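Local coordinates for protein myosin-17 (Arabidopsis thaliana, PDB 7KFL) that probably recognises and binds cargo through its globular tail, the part of this plant class XI actin motor that couples it to what it carries, at residues 266-277 with 302-312; 330-338 with 372-380. One frame throughout, in Å; residues are numbered along the deposited sequence.

Contact 1 of 2, residues 266-277 with 302-312; sequences SFSNGEYVKAGL and IRQAVGFLVIH
Two neighbouring helices of the DIL domain, 267-287 and 300-309, meet here as a helical pair, Gly-270 lying against Val-306 and Leu-309. Their axes run in largely opposite senses, 139° apart, and come within 8.5 Å of each other. That closeness rests on Gly-270, whose CA is 4.0 Å from Leu-309 CB; a beta carbon would run into this leucine. The centre is a knob-into-hole arrangement: Val-306 enters the space bounded by Gly-270, Val-273, Lys-274 and Leu-277. Its two methyls divide the work, because chi1 of 162° sends CG1 toward Gly-270 O and Lys-274 CB while CG2 presses on Val-273 CG1 at 3.3 Å. Val-273 CG1 also meets Ile-302 CG1 tip to tip. Toward the far end of the pair, Leu-277 spreads its branches, CD1 lying 3.8 Å from Arg-303 CA and CD2 reaching Ile-302 CG2 at 4.0 Å. The guanidinium of Arg-303 turns to Trp-296, which it meets through a cation-pi contact and a bond from NH1 to the backbone oxygen.

At the other end, Val-310 CG1 rests 3.5 Å from Gly-270 C, and Phe-267 lies against the backbone of Leu-309 and Val-310. With CG anti to the backbone N (chi1 -168°), the ring brings CD2 to 3.2 Å from Leu-309 O and CE2 to 3.2 Å from Val-310 O. Tyr-347 meets this same ring from outside the pair. Ser-266 caps the first helix, its OG accepting from Asn-269 N. Between the helices, then, shape does the holding: aliphatic branches interlock around a glycine, while the polar ends of Glu-271 and Arg-303 find their partners in Lys-346 and Trp-296.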
loop_
_atom_site.group_PDB
_atom_site.type_symbol
_atom_site.label_atom_id
_atom_site.label_comp_id
_atom_site.label_asym_id
_atom_site.label_seq_id
_atom_site.Cartn_x
_atom_site.Cartn_y
_atom_site.Cartn_z
ATOM N N SER A 266 19.367 -1.192 -21.905
ATOM C CA SER A 266 19.399 -1.310 -23.387
ATOM C C SER A 266 18.146 -0.666 -23.987
ATOM O O SER A 266 17.203 -0.371 -23.228
ATOM C CB SER A 266 19.528 -2.750 -23.819
ATOM O OG SER A 266 18.408 -3.513 -23.397
ATOM N N PHE A 267 18.147 -0.457 -25.304
ATOM C CA PHE A 267 16.994 0.085 -26.063
ATOM C C PHE A 267 15.852 -0.935 -26.028
ATOM O O PHE A 267 14.714 -0.545 -25.692
ATOM C CB PHE A 267 17.381 0.411 -27.505
ATOM C CG PHE A 267 16.338 1.219 -28.231
ATOM C CD1 PHE A 267 15.215 0.609 -28.771
ATOM C CD2 PHE A 267 16.463 2.594 -28.346
ATOM C CE1 PHE A 267 14.249 1.358 -29.425
ATOM C CE2 PHE A 267 15.497 3.340 -29.002
ATOM C CZ PHE A 267 14.390 2.721 -29.537
ATOM N N SER A 268 16.159 -2.195 -26.357
ATOM C CA SER A 268 15.186 -3.315 -26.466
ATOM C C SER A 268 14.473 -3.524 -25.125
ATOM O O SER A 268 13.256 -3.795 -25.142
ATOM C CB SER A 268 15.852 -4.586 -26.941
ATOM O OG SER A 268 16.593 -5.199 -25.897
ATOM N N ASN A 269 15.198 -3.395 -24.008
ATOM C CA ASN A 269 14.629 -3.564 -22.643
ATOM C C ASN A 269 13.800 -2.325 -22.276
ATOM O O ASN A 269 12.842 -2.473 -21.491
ATOM C CB ASN A 269 15.699 -3.853 -21.589
ATOM C CG ASN A 269 15.093 -4.437 -20.330
ATOM O OD1 ASN A 269 14.527 -5.528 -20.361
ATOM N ND2 ASN A 269 15.170 -3.709 -19.229
ATOM N N GLY A 270 14.158 -1.155 -22.812
ATOM C CA GLY A 270 13.356 0.078 -22.695
ATOM C C GLY A 270 11.978 -0.114 -23.303
ATOM O O GLY A 270 10.984 0.268 -22.653
ATOM N N GLU A 271 11.923 -0.711 -24.499
ATOM C CA GLU A 271 10.668 -0.998 -25.246
ATOM C C GLU A 271 9.810 -1.983 -24.446
ATOM O O GLU A 271 8.597 -1.735 -24.311
ATOM C CB GLU A 271 10.965 -1.604 -26.618
ATOM C CG GLU A 271 11.724 -0.685 -27.557
ATOM C CD GLU A 271 12.130 -1.350 -28.859
ATOM O OE1 GLU A 271 12.720 -2.449 -28.800
ATOM O OE2 GLU A 271 11.837 -0.781 -29.932
ATOM N N TYR A 272 10.424 -3.064 -23.957
ATOM C CA TYR A 272 9.748 -4.159 -23.217
ATOM C C TYR A 272 9.077 -3.611 -21.952
ATOM O O TYR A 272 7.922 -3.984 -21.685
ATOM C CB TYR A 272 10.727 -5.271 -22.838
ATOM C CG TYR A 272 10.156 -6.229 -21.826
ATOM C CD1 TYR A 272 9.093 -7.053 -22.153
ATOM C CD2 TYR A 272 10.639 -6.279 -20.529
ATOM C CE1 TYR A 272 8.544 -7.926 -21.230
ATOM C CE2 TYR A 272 10.103 -7.147 -19.593
ATOM C CZ TYR A 272 9.054 -7.976 -19.945
ATOM O OH TYR A 272 8.512 -8.827 -19.027
ATOM N N VAL A 273 9.793 -2.783 -21.184
ATOM C CA VAL A 273 9.289 -2.187 -19.911
ATOM C C VAL A 273 8.186 -1.174 -20.243
ATOM O O VAL A 273 7.174 -1.162 -19.516
ATOM C CB VAL A 273 10.420 -1.564 -19.068
ATOM C CG1 VAL A 273 9.882 -0.635 -17.990
ATOM C CG2 VAL A 273 11.303 -2.632 -18.440
ATOM N N LYS A 274 8.365 -0.369 -21.297
ATOM C CA LYS A 274 7.356 0.629 -21.748
ATOM C C LYS A 274 6.024 -0.083 -22.015
ATOM O O LYS A 274 4.971 0.497 -21.681
ATOM C CB LYS A 274 7.819 1.381 -23.000
ATOM C CG LYS A 274 6.959 2.586 -23.358
ATOM C CD LYS A 274 7.539 3.468 -24.443
ATOM C CE LYS A 274 6.951 4.864 -24.427
ATOM N NZ LYS A 274 7.377 5.656 -25.605
ATOM N N ALA A 275 6.074 -1.286 -22.601
ATOM C CA ALA A 275 4.903 -2.162 -22.845
ATOM C C ALA A 275 4.253 -2.509 -21.502
ATOM O O ALA A 275 3.018 -2.386 -21.393
ATOM C CB ALA A 275 5.316 -3.406 -23.593
ATOM N N GLY A 276 5.069 -2.917 -20.526
ATOM C CA GLY A 276 4.641 -3.225 -19.149
ATOM C C GLY A 276 3.948 -2.050 -18.482
ATOM O O GLY A 276 2.893 -2.272 -17.863
ATOM N N LEU A 277 4.516 -0.845 -18.597
ATOM C CA LEU A 277 3.987 0.394 -17.964
ATOM C C LEU A 277 2.591 0.708 -18.519
ATOM O O LEU A 277 1.765 1.237 -17.752
ATOM C CB LEU A 277 4.958 1.556 -18.212
ATOM C CG LEU A 277 6.323 1.454 -17.529
ATOM C CD1 LEU A 277 7.184 2.660 -17.868
ATOM C CD2 LEU A 277 6.186 1.312 -16.019
ATOM N N ILE A 302 10.812 5.299 -13.214
ATOM C CA ILE A 302 10.954 4.217 -14.237
ATOM C C ILE A 302 10.401 4.720 -15.577
ATOM O O ILE A 302 11.043 4.449 -16.605
ATOM C CB ILE A 302 10.301 2.890 -13.783
ATOM C CG1 ILE A 302 10.534 1.762 -14.795
ATOM C CG2 ILE A 302 8.818 3.055 -13.487
ATOM C CD1 ILE A 302 11.990 1.466 -15.080
ATOM N N ARG A 303 9.274 5.439 -15.563
ATOM C CA ARG A 303 8.629 6.011 -16.777
ATOM C C ARG A 303 9.635 6.897 -17.525
ATOM O O ARG A 303 9.820 6.683 -18.743
ATOM C CB ARG A 303 7.374 6.805 -16.399
ATOM C CG ARG A 303 6.174 5.935 -16.052
ATOM C CD ARG A 303 5.113 6.685 -15.270
ATOM N NE ARG A 303 4.633 7.863 -15.979
ATOM C CZ ARG A 303 3.888 8.827 -15.444
ATOM N NH1 ARG A 303 3.519 8.771 -14.173
ATOM N NH2 ARG A 303 3.513 9.852 -16.188
ATOM N N GLN A 304 10.265 7.835 -16.812
ATOM C CA GLN A 304 11.225 8.826 -17.371
ATOM C C GLN A 304 12.499 8.107 -17.834
ATOM O O GLN A 304 12.974 8.421 -18.943
ATOM C CB GLN A 304 11.528 9.911 -16.335
ATOM C CG GLN A 304 10.392 10.913 -16.175
ATOM C CD GLN A 304 10.607 11.883 -15.038
ATOM O OE1 GLN A 304 11.734 12.211 -14.676
ATOM N NE2 GLN A 304 9.513 12.365 -14.468
ATOM N N ALA A 305 13.022 7.184 -17.019
ATOM C CA ALA A 305 14.211 6.349 -17.318
ATOM C C ALA A 305 13.977 5.542 -18.601
ATOM O O ALA A 305 14.884 5.502 -19.450
ATOM C CB ALA A 305 14.513 5.442 -16.153
ATOM N N VAL A 306 12.805 4.914 -18.726
ATOM C CA VAL A 306 12.375 4.163 -19.944
ATOM C C VAL A 306 12.224 5.155 -21.105
ATOM O O VAL A 306 12.641 4.814 -22.228
ATOM C CB VAL A 306 11.078 3.375 -19.683
ATOM C CG1 VAL A 306 10.381 2.953 -20.968
ATOM C CG2 VAL A 306 11.344 2.166 -18.806
ATOM N N GLY A 307 11.649 6.332 -20.836
ATOM C CA GLY A 307 11.535 7.443 -21.799
ATOM C C GLY A 307 12.885 7.801 -22.401
ATOM O O GLY A 307 12.933 8.087 -23.616
ATOM N N PHE A 308 13.944 7.782 -21.584
ATOM C CA PHE A 308 15.347 8.038 -22.007
ATOM C C PHE A 308 15.832 6.887 -22.897
ATOM O O PHE A 308 16.301 7.169 -24.010
ATOM C CB PHE A 308 16.264 8.228 -20.796
ATOM C CG PHE A 308 17.723 8.396 -21.141
ATOM C CD1 PHE A 308 18.213 9.618 -21.577
ATOM C CD2 PHE A 308 18.605 7.330 -21.038
ATOM C CE1 PHE A 308 19.555 9.770 -21.898
ATOM C CE2 PHE A 308 19.945 7.483 -21.362
ATOM C CZ PHE A 308 20.417 8.703 -21.791
ATOM N N LEU A 309 15.710 5.640 -22.425
ATOM C CA LEU A 309 16.260 4.424 -23.091
ATOM C C LEU A 309 15.737 4.293 -24.529
ATOM O O LEU A 309 16.487 3.755 -25.367
ATOM C CB LEU A 309 15.898 3.178 -22.274
ATOM C CG LEU A 309 16.682 2.970 -20.977
ATOM C CD1 LEU A 309 16.114 1.799 -20.192
ATOM C CD2 LEU A 309 18.163 2.749 -21.245
ATOM N N VAL A 310 14.509 4.750 -24.807
ATOM C CA VAL A 310 13.815 4.538 -26.116
ATOM C C VAL A 310 13.928 5.783 -27.008
ATOM O O VAL A 310 13.529 5.677 -28.184
ATOM C CB VAL A 310 12.336 4.139 -25.933
ATOM C CG1 VAL A 310 12.190 2.890 -25.076
ATOM C CG2 VAL A 310 11.487 5.280 -25.384
ATOM N N ILE A 311 14.420 6.917 -26.492
ATOM C CA ILE A 311 14.481 8.196 -27.264
ATOM C C ILE A 311 15.468 8.008 -28.421
ATOM O O ILE A 311 16.513 7.361 -28.210
ATOM C CB ILE A 311 14.841 9.405 -26.373
ATOM C CG1 ILE A 311 14.308 10.716 -26.960
ATOM C CG2 ILE A 311 16.339 9.489 -26.111
ATOM C CD1 ILE A 311 12.811 10.892 -26.830
ATOM N N HIS A 312 15.124 8.535 -29.601
ATOM C CA HIS A 312 15.943 8.472 -30.842
ATOM C C HIS A 312 16.996 9.585 -30.815
ATOM O O HIS A 312 16.712 10.659 -30.242
ATOM C CB HIS A 312 15.054 8.567 -32.091
ATOM C CG HIS A 312 14.089 7.439 -32.235
ATOM N ND1 HIS A 312 14.501 6.124 -32.333
ATOM C CD2 HIS A 312 12.741 7.422 -32.312
ATOM C CE1 HIS A 312 13.446 5.343 -32.456
ATOM N NE2 HIS A 312 12.354 6.115 -32.446
#

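Contact 2 of 2, residues 330-338 with 372-380; sequences LSIQQLYRI and VSSSFLLDD
Ser-331 and Gln-334 take hold of two successive carbonyls of the loop after helix 354-369, those of Ser-375 and Phe-376. Ser-331 OG donates to Ser-375 O over 2.5 Å, a separation so short that its exact length is doubtful. The side-chain amide of Gln-334 sends NE2 to Phe-376 O at 2.8 Å, fairly straight at 158°, the acceptor lying close to the amide plane.

Beyond these two bonds the ring of Phe-376 lies against the helix, at Gln-333 and Arg-337. Gln-333 lays its amide over one face, the planes only 10° apart; Gln-333 NE2 stands 3.4 Å from Phe-376 CD1, offset toward the rim. Arg-337 meets the ring differently: the edge of the phenyl points at the guanidinium face, Phe-376 CZ standing 3.5 Å from Arg-337 CZ, and the planes are 73° apart. Bends at chi2 and chi3 fold the arginine back for this, while its NH1 is held by Leu-259 O.

The first turn of helix 332-341 supplies the scaffold, for Ser-331 and Gln-334 form a capping box. Ser-331 OG accepts from Gln-334 N at 3.3 Å, and Gln-334 OE1 returns a bond from Ser-331 N at 2.8 Å, the donor standing above the carbonyl plane. With both ends of its amide engaged, Gln-334 is fixed against flipping; a leucine in its place would probably leave Ser-331 N and Phe-376 O without these partners and loosen the loop at Phe-376. Beyond the box, Phe-255 of helix 236-260 packs against Gln-334 and Leu-378, and Asn-256 OD1 accepts from Leu-378 N.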
loop_
_atom_site.group_PDB
_atom_site.type_symbol
_atom_site.label_atom_id
_atom_site.label_comp_id
_atom_site.label_asym_id
_atom_site.label_seq_id
_atom_site.Cartn_x
_atom_site.Cartn_y
_atom_site.Cartn_z
ATOM N N LEU A 330 14.938 12.344 -12.212
ATOM C CA LEU A 330 16.210 11.579 -12.086
ATOM C C LEU A 330 17.339 12.516 -11.649
ATOM O O LEU A 330 17.399 13.652 -12.156
ATOM C CB LEU A 330 16.554 10.901 -13.418
ATOM C CG LEU A 330 16.029 9.477 -13.587
ATOM C CD1 LEU A 330 14.511 9.463 -13.689
ATOM C CD2 LEU A 330 16.650 8.813 -14.806
ATOM N N SER A 331 18.202 12.040 -10.745
ATOM C CA SER A 331 19.439 12.729 -10.295
ATOM C C SER A 331 20.524 12.588 -11.370
ATOM O O SER A 331 20.391 11.698 -12.240
ATOM C CB SER A 331 19.915 12.179 -8.978
ATOM O OG SER A 331 20.509 10.902 -9.152
ATOM N N ILE A 332 21.563 13.423 -11.296
ATOM C CA ILE A 332 22.733 13.394 -12.224
ATOM C C ILE A 332 23.432 12.035 -12.091
ATOM O O ILE A 332 23.793 11.463 -13.135
ATOM C CB ILE A 332 23.692 14.572 -11.952
ATOM C CG1 ILE A 332 23.050 15.926 -12.273
ATOM C CG2 ILE A 332 25.008 14.382 -12.695
ATOM C CD1 ILE A 332 22.756 16.153 -13.745
ATOM N N GLN A 333 23.608 11.540 -10.862
ATOM C CA GLN A 333 24.341 10.275 -10.577
ATOM C C GLN A 333 23.594 9.094 -11.216
ATOM O O GLN A 333 24.271 8.137 -11.649
ATOM C CB GLN A 333 24.526 10.049 -9.072
ATOM C CG GLN A 333 25.890 9.467 -8.713
ATOM C CD GLN A 333 25.821 8.286 -7.773
ATOM O OE1 GLN A 333 25.345 8.389 -6.644
ATOM N NE2 GLN A 333 26.321 7.147 -8.229
ATOM N N GLN A 334 22.258 9.165 -11.274
ATOM C CA GLN A 334 21.385 8.133 -11.900
ATOM C C GLN A 334 21.560 8.174 -13.422
ATOM O O GLN A 334 21.849 7.111 -14.007
ATOM C CB GLN A 334 19.919 8.355 -11.521
ATOM C CG GLN A 334 19.591 7.968 -10.086
ATOM C CD GLN A 334 18.267 8.522 -9.620
ATOM O OE1 GLN A 334 17.649 9.350 -10.288
ATOM N NE2 GLN A 334 17.821 8.074 -8.457
ATOM N N LEU A 335 21.383 9.355 -14.028
ATOM C CA LEU A 335 21.512 9.582 -15.494
ATOM C C LEU A 335 22.876 9.080 -15.976
ATOM O O LEU A 335 22.911 8.381 -17.004
ATOM C CB LEU A 335 21.349 11.073 -15.803
ATOM C CG LEU A 335 19.929 11.622 -15.681
ATOM C CD1 LEU A 335 19.931 13.139 -15.786
ATOM C CD2 LEU A 335 19.015 11.019 -16.737
ATOM N N TYR A 336 23.950 9.432 -15.264
ATOM C CA TYR A 336 25.351 9.083 -15.618
ATOM C C TYR A 336 25.476 7.561 -15.761
ATOM O O TYR A 336 25.971 7.107 -16.807
ATOM C CB TYR A 336 26.336 9.636 -14.584
ATOM C CG TYR A 336 27.768 9.225 -14.813
ATOM C CD1 TYR A 336 28.563 9.882 -15.738
ATOM C CD2 TYR A 336 28.328 8.164 -14.116
ATOM C CE1 TYR A 336 29.878 9.504 -15.960
ATOM C CE2 TYR A 336 29.639 7.772 -14.326
ATOM C CZ TYR A 336 30.419 8.444 -15.251
ATOM O OH TYR A 336 31.713 8.062 -15.462
ATOM N N ARG A 337 25.038 6.809 -14.746
ATOM C CA ARG A 337 25.060 5.321 -14.735
ATOM C C ARG A 337 24.316 4.799 -15.971
ATOM O O ARG A 337 24.907 4.001 -16.724
ATOM C CB ARG A 337 24.444 4.784 -13.437
ATOM C CG ARG A 337 24.242 3.274 -13.403
ATOM C CD ARG A 337 25.523 2.498 -13.634
ATOM N NE ARG A 337 26.505 2.755 -12.589
ATOM C CZ ARG A 337 26.639 2.055 -11.463
ATOM N NH1 ARG A 337 25.844 1.030 -11.199
ATOM N NH2 ARG A 337 27.573 2.393 -10.591
ATOM N N ILE A 338 23.075 5.250 -16.174
ATOM C CA ILE A 338 22.198 4.838 -17.312
ATOM C C ILE A 338 22.907 5.187 -18.627
ATOM O O ILE A 338 22.950 4.318 -19.515
ATOM C CB ILE A 338 20.800 5.486 -17.201
ATOM C CG1 ILE A 338 20.022 4.940 -16.000
ATOM C CG2 ILE A 338 20.010 5.317 -18.492
ATOM C CD1 ILE A 338 18.787 5.740 -15.644
ATOM N N VAL A 372 27.259 16.455 -0.316
ATOM C CA VAL A 372 25.792 16.424 -0.585
ATOM C C VAL A 372 25.428 15.019 -1.072
ATOM O O VAL A 372 25.831 14.667 -2.195
ATOM C CB VAL A 372 25.388 17.504 -1.608
ATOM C CG1 VAL A 372 23.993 17.271 -2.170
ATOM C CG2 VAL A 372 25.498 18.901 -1.016
ATOM N N SER A 373 24.711 14.250 -0.246
ATOM C CA SER A 373 24.172 12.908 -0.589
ATOM C C SER A 373 23.153 13.058 -1.721
ATOM O O SER A 373 22.115 13.710 -1.495
ATOM C CB SER A 373 23.560 12.234 0.611
ATOM O OG SER A 373 24.519 12.069 1.645
ATOM N N SER A 374 23.458 12.503 -2.898
ATOM C CA SER A 374 22.580 12.507 -4.095
ATOM C C SER A 374 21.867 11.156 -4.203
ATOM O O SER A 374 22.431 10.144 -3.736
ATOM C CB SER A 374 23.361 12.827 -5.349
ATOM O OG SER A 374 24.382 11.865 -5.578
ATOM N N SER A 375 20.666 11.148 -4.785
ATOM C CA SER A 375 19.852 9.929 -5.023
ATOM C C SER A 375 20.547 9.056 -6.075
ATOM O O SER A 375 20.952 9.598 -7.121
ATOM C CB SER A 375 18.449 10.285 -5.447
ATOM O OG SER A 375 17.791 11.036 -4.440
ATOM N N PHE A 376 20.706 7.761 -5.788
ATOM C CA PHE A 376 21.122 6.726 -6.770
ATOM C C PHE A 376 20.054 5.627 -6.782
ATOM O O PHE A 376 19.054 5.798 -7.508
ATOM C CB PHE A 376 22.544 6.239 -6.477
ATOM C CG PHE A 376 23.124 5.354 -7.553
ATOM C CD1 PHE A 376 23.258 5.821 -8.852
ATOM C CD2 PHE A 376 23.537 4.060 -7.272
ATOM C CE1 PHE A 376 23.791 5.013 -9.844
ATOM C CE2 PHE A 376 24.068 3.251 -8.267
ATOM C CZ PHE A 376 24.195 3.731 -9.551
ATOM N N LEU A 377 20.232 4.561 -5.994
ATOM C CA LEU A 377 19.209 3.499 -5.812
ATOM C C LEU A 377 17.995 4.102 -5.098
ATOM O O LEU A 377 18.186 5.017 -4.278
ATOM C CB LEU A 377 19.803 2.335 -5.012
ATOM C CG LEU A 377 20.926 1.564 -5.704
ATOM C CD1 LEU A 377 21.461 0.464 -4.804
ATOM C CD2 LEU A 377 20.460 0.976 -7.025
ATOM N N LEU A 378 16.794 3.619 -5.426
ATOM C CA LEU A 378 15.520 4.044 -4.790
ATOM C C LEU A 378 15.166 3.068 -3.665
ATOM O O LEU A 378 15.664 1.920 -3.678
ATOM C CB LEU A 378 14.409 4.089 -5.844
ATOM C CG LEU A 378 14.645 5.025 -7.029
ATOM C CD1 LEU A 378 13.495 4.935 -8.018
ATOM C CD2 LEU A 378 14.828 6.461 -6.571
ATOM N N ASP A 379 14.340 3.527 -2.724
ATOM C CA ASP A 379 13.752 2.695 -1.643
ATOM C C ASP A 379 12.235 2.892 -1.674
ATOM O O ASP A 379 11.792 4.037 -1.899
ATOM C CB ASP A 379 14.351 3.049 -0.281
ATOM C CG ASP A 379 14.483 1.860 0.653
ATOM O OD1 ASP A 379 13.772 0.855 0.430
ATOM O OD2 ASP A 379 15.300 1.944 1.594
ATOM N N ASP A 380 11.479 1.811 -1.473
ATOM C CA ASP A 380 9.991 1.824 -1.465
ATOM C C ASP A 380 9.501 2.490 -0.174
ATOM O O ASP A 380 10.330 2.732 0.725
ATOM C CB ASP A 380 9.415 0.411 -1.623
ATOM C CG ASP A 380 9.862 -0.580 -0.559
ATOM O OD1 ASP A 380 10.013 -0.169 0.613
ATOM O OD2 ASP A 380 10.060 -1.759 -0.912
#

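Contact 1 joins two helices along partly buried faces, whereas contact 2 lays a loop against a helix start at the surface. Their chemistry follows their places: interlocking aliphatic groups in 266-277 with 302-312, and backbone carbonyls gripped by side-chain donors, with a partly exposed phenylalanine, in 330-338 with 372-380. Both have a serine N-cap, but the one in contact 2 also bonds across to the loop, at Ser-375 O. The centres lie about 17 Å apart, and helix 300-309 joins them directly: Phe-308 CD2 packs 3.5 Å from Ile-338 CG2, while Gln-304 and Ala-305 meet Leu-330. Helix 236-260 touches side chains of both contacts.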